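Local coordinates for protein NADH-rubredoxin oxidoreductase (Clostridium acetobutylicum, PDB 3KLJ) that catalyses the NADH-dependent reduction of rubredoxin through a bound FAD, passing electrons on to the oxygen-scavenging enzymes of an anaerobic bacterium, at residues I109-S114 / Y261-V266. Numbering follows the deposited sequence.
With FAD (flavin-adenine dinucleotide), chain B.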
loop_
_atom_site.group_PDB
_atom_site.type_symbol
_atom_site.label_atom_id
_atom_site.label_comp_id
_atom_site.label_asym_id
_atom_site.label_seq_id
_atom_site.Cartn_x
_atom_site.Cartn_y
_atom_site.Cartn_z
ATOM N N ILE A 109 -2.044 -10.288 18.060
ATOM C CA ILE A 109 -1.966 -10.151 16.611
ATOM C C ILE A 109 -1.497 -8.739 16.288
ATOM O O ILE A 109 -2.198 -7.766 16.596
ATOM C CB ILE A 109 -3.328 -10.422 15.950
ATOM C CG1 ILE A 109 -3.794 -11.857 16.261
ATOM C CG2 ILE A 109 -3.268 -10.154 14.447
ATOM C CD1 ILE A 109 -5.206 -12.162 15.779
ATOM N N ILE A 110 -0.311 -8.628 15.698
ATOM C CA ILE A 110 0.245 -7.319 15.317
ATOM C C ILE A 110 -0.183 -6.931 13.897
ATOM O O ILE A 110 0.204 -7.574 12.905
ATOM C CB ILE A 110 1.795 -7.291 15.434
ATOM C CG1 ILE A 110 2.235 -7.654 16.851
ATOM C CG2 ILE A 110 2.339 -5.916 15.030
ATOM C CD1 ILE A 110 3.750 -7.947 16.988
ATOM N N ALA A 111 -0.978 -5.867 13.811
ATOM C CA ALA A 111 -1.552 -5.415 12.552
ATOM C C ALA A 111 -1.400 -3.884 12.441
ATOM O O ALA A 111 -2.352 -3.163 12.148
ATOM C CB ALA A 111 -3.021 -5.844 12.475
ATOM N N SER A 112 -0.182 -3.409 12.689
ATOM C CA SER A 112 0.088 -1.977 12.864
ATOM C C SER A 112 0.392 -1.250 11.551
ATOM O O SER A 112 0.760 -0.080 11.564
ATOM C CB SER A 112 1.245 -1.788 13.839
ATOM O OG SER A 112 2.366 -2.542 13.400
ATOM N N GLY A 113 0.237 -1.940 10.421
ATOM C CA GLY A 113 0.339 -1.295 9.112
ATOM C C GLY A 113 1.648 -0.582 8.785
ATOM O O GLY A 113 2.736 -1.054 9.134
ATOM N N SER A 114 1.535 0.551 8.098
ATOM C CA SER A 114 2.702 1.258 7.583
ATOM C C SER A 114 2.805 2.697 8.076
ATOM O O SER A 114 1.860 3.247 8.632
ATOM C CB SER A 114 2.690 1.258 6.042
ATOM O OG SER A 114 2.734 -0.063 5.536
ATOM N N TYR A 261 1.400 -13.069 16.537
ATOM C CA TYR A 261 1.158 -13.120 15.094
ATOM C C TYR A 261 1.316 -11.729 14.511
ATOM O O TYR A 261 1.289 -10.743 15.243
ATOM C CB TYR A 261 -0.267 -13.602 14.789
ATOM C CG TYR A 261 -0.612 -14.949 15.389
ATOM C CD1 TYR A 261 -0.879 -15.077 16.755
ATOM C CD2 TYR A 261 -0.672 -16.094 14.596
ATOM C CE1 TYR A 261 -1.206 -16.312 17.314
ATOM C CE2 TYR A 261 -0.994 -17.330 15.149
ATOM C CZ TYR A 261 -1.258 -17.427 16.505
ATOM O OH TYR A 261 -1.574 -18.638 17.065
ATOM N N ALA A 262 1.477 -11.660 13.191
ATOM C CA ALA A 262 1.421 -10.397 12.463
ATOM C C ALA A 262 0.795 -10.600 11.080
ATOM O O ALA A 262 0.770 -11.712 10.557
ATOM C CB ALA A 262 2.810 -9.785 12.347
ATOM N N CYS A 263 0.302 -9.517 10.491
ATOM C CA CYS A 263 -0.487 -9.595 9.256
ATOM C C CYS A 263 -0.641 -8.240 8.600
ATOM O O CYS A 263 -0.705 -7.216 9.279
ATOM C CB CYS A 263 -1.881 -10.173 9.539
ATOM S SG CYS A 263 -2.748 -9.390 10.915
ATOM N N GLY A 264 -0.711 -8.245 7.274
ATOM C CA GLY A 264 -0.970 -7.030 6.505
ATOM C C GLY A 264 0.321 -6.287 6.214
ATOM O O GLY A 264 1.387 -6.898 6.069
ATOM N N ASP A 265 0.218 -4.965 6.158
ATOM C CA ASP A 265 1.322 -4.079 5.764
ATOM C C ASP A 265 2.584 -4.196 6.619
ATOM O O ASP A 265 3.682 -3.922 6.128
ATOM C CB ASP A 265 0.851 -2.613 5.764
ATOM C CG ASP A 265 0.357 -2.145 4.415
ATOM O OD1 ASP A 265 0.523 -0.939 4.110
ATOM O OD2 ASP A 265 -0.205 -2.960 3.657
ATOM N N VAL A 266 2.424 -4.578 7.889
ATOM C CA VAL A 266 3.552 -4.675 8.813
ATOM C C VAL A 266 4.357 -5.984 8.644
ATOM O O VAL A 266 5.474 -6.093 9.149
ATOM C CB VAL A 266 3.095 -4.549 10.297
ATOM C CG1 VAL A 266 2.390 -5.837 10.773
ATOM C CG2 VAL A 266 4.295 -4.225 11.219
HETATM P PA FAD B . -3.206 0.051 8.126
HETATM O O1A FAD B . -2.084 1.054 8.093
HETATM O O2A FAD B . -4.295 0.357 7.126
HETATM O O5B FAD B . -3.818 -0.019 9.598
HETATM C C5B FAD B . -2.976 -0.143 10.731
HETATM C C4B FAD B . -3.584 0.632 11.900
HETATM O O4B FAD B . -2.808 0.410 13.076
HETATM C C3B FAD B . -3.562 2.135 11.638
HETATM O O3B FAD B . -4.857 2.666 11.869
HETATM C C2B FAD B . -2.552 2.694 12.622
HETATM O O2B FAD B . -2.930 3.955 13.128
HETATM C C1B FAD B . -2.559 1.645 13.725
HETATM N N9A FAD B . -1.308 1.595 14.503
HETATM C C8A FAD B . -0.032 1.806 14.051
HETATM N N7A FAD B . 0.823 1.661 15.091
HETATM C C5A FAD B . 0.117 1.354 16.198
HETATM C C6A FAD B . 0.497 1.112 17.518
HETATM N N6A FAD B . 1.725 1.430 17.931
HETATM N N1A FAD B . -0.483 0.824 18.453
HETATM C C2A FAD B . -1.816 0.776 18.088
HETATM N N3A FAD B . -2.183 1.030 16.780
HETATM C C4A FAD B . -1.228 1.310 15.845
HETATM N N1 FAD B . -3.662 -0.834 -1.475
HETATM C C2 FAD B . -4.088 -1.511 -2.598
HETATM O O2 FAD B . -4.008 -2.727 -2.633
HETATM N N3 FAD B . -4.631 -0.833 -3.670
HETATM C C4 FAD B . -4.736 0.537 -3.632
HETATM O O4 FAD B . -5.212 1.114 -4.614
HETATM C C4X FAD B . -4.294 1.242 -2.503
HETATM N N5 FAD B . -4.398 2.623 -2.435
HETATM C C5X FAD B . -3.965 3.309 -1.316
HETATM C C6 FAD B . -4.067 4.705 -1.258
HETATM C C7 FAD B . -3.633 5.386 -0.109
HETATM C C7M FAD B . -3.739 6.881 -0.042
HETATM C C8 FAD B . -3.092 4.677 0.964
HETATM C C8M FAD B . -2.611 5.383 2.207
HETATM C C9 FAD B . -2.988 3.293 0.895
HETATM C C9A FAD B . -3.427 2.604 -0.239
HETATM N N10 FAD B . -3.327 1.215 -0.297
HETATM C C10 FAD B . -3.760 0.539 -1.422
HETATM C "C1'" FAD B . -2.731 0.457 0.842
HETATM C "C2'" FAD B . -3.775 -0.140 1.761
HETATM O "O2'" FAD B . -4.483 0.916 2.377
HETATM C "C3'" FAD B . -3.040 -0.966 2.797
HETATM O "O3'" FAD B . -2.430 -2.079 2.169
HETATM C "C4'" FAD B . -3.943 -1.479 3.906
HETATM O "O4'" FAD B . -4.611 -0.399 4.544
HETATM C "C5'" FAD B . -3.077 -2.188 4.940
HETATM O "O5'" FAD B . -3.897 -2.481 6.041
HETATM P P FAD B . -3.239 -2.754 7.462
HETATM O O1P FAD B . -4.342 -3.101 8.449
HETATM O O2P FAD B . -2.143 -3.787 7.368
HETATM O O3P FAD B . -2.505 -1.375 7.868
HETATM O O HOH W 1 -0.518 -4.411 9.335
HETATM O O HOH W 2 4.584 -1.573 4.444
#
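Ser-114 OG donates a hydrogen bond to Asp-265 OD1 (2.8 Å), and a water sits within hydrogen-bonding distance of both this OG and Asp-265 O. The serine meets OD1 on the anti side, 25° out of the carboxylate plane, while OD2 of Asp-265 accepts from the ribityl hydroxyl O3' of FAD (2.8 Å). With OG of Ser-114 anti to the carbonyl carbon (chi1 -61°), the hydroxyl lies beside Asp-265, whose two oxygens can accept from the serine and the ribityl chain at once. Tyr-131 OH is hydrogen-bonded to Ser-114 N and also to FAD. The backbone N of Asp-265 in turn donates to FAD O2P at 2.9 Å.

Before these residues, strands 107-110 and 260-262 run side by side at one end of the parallel sheet of the FAD-binding domain, a Rossmann-type fold as in the glutathione reductase family, and the cofactor lies at their C-terminal ends. Ile-110 N donates to Tyr-261 O at 2.7 Å, and Cys-263 N reaches Ile-110 O at 3.1 Å. On one face Ile-109 CG2 packs against Cys-263 SG (3.7 Å), under helix 277-291; on the other, beta-branched Ile-110 lies beside the small Ala-262, with strand 247-249 covering both.

Past the strands, Gly-113 and Gly-264 have positive phi, and a CB on either would collide with the pyrophosphate. A second water accepts from the N-H of Gly-113 and, by a long bond, from that of Val-266, and donates to Cys-263 O and FAD O2P, joining both segments to the phosphate. Val-266 turns its CG2 to Ser-112 OG (3.4 Å), whose hydroxyl is hydrogen-bonded to Asn-232 O, and its CG1 lies 3.5 Å from Ile-110 O.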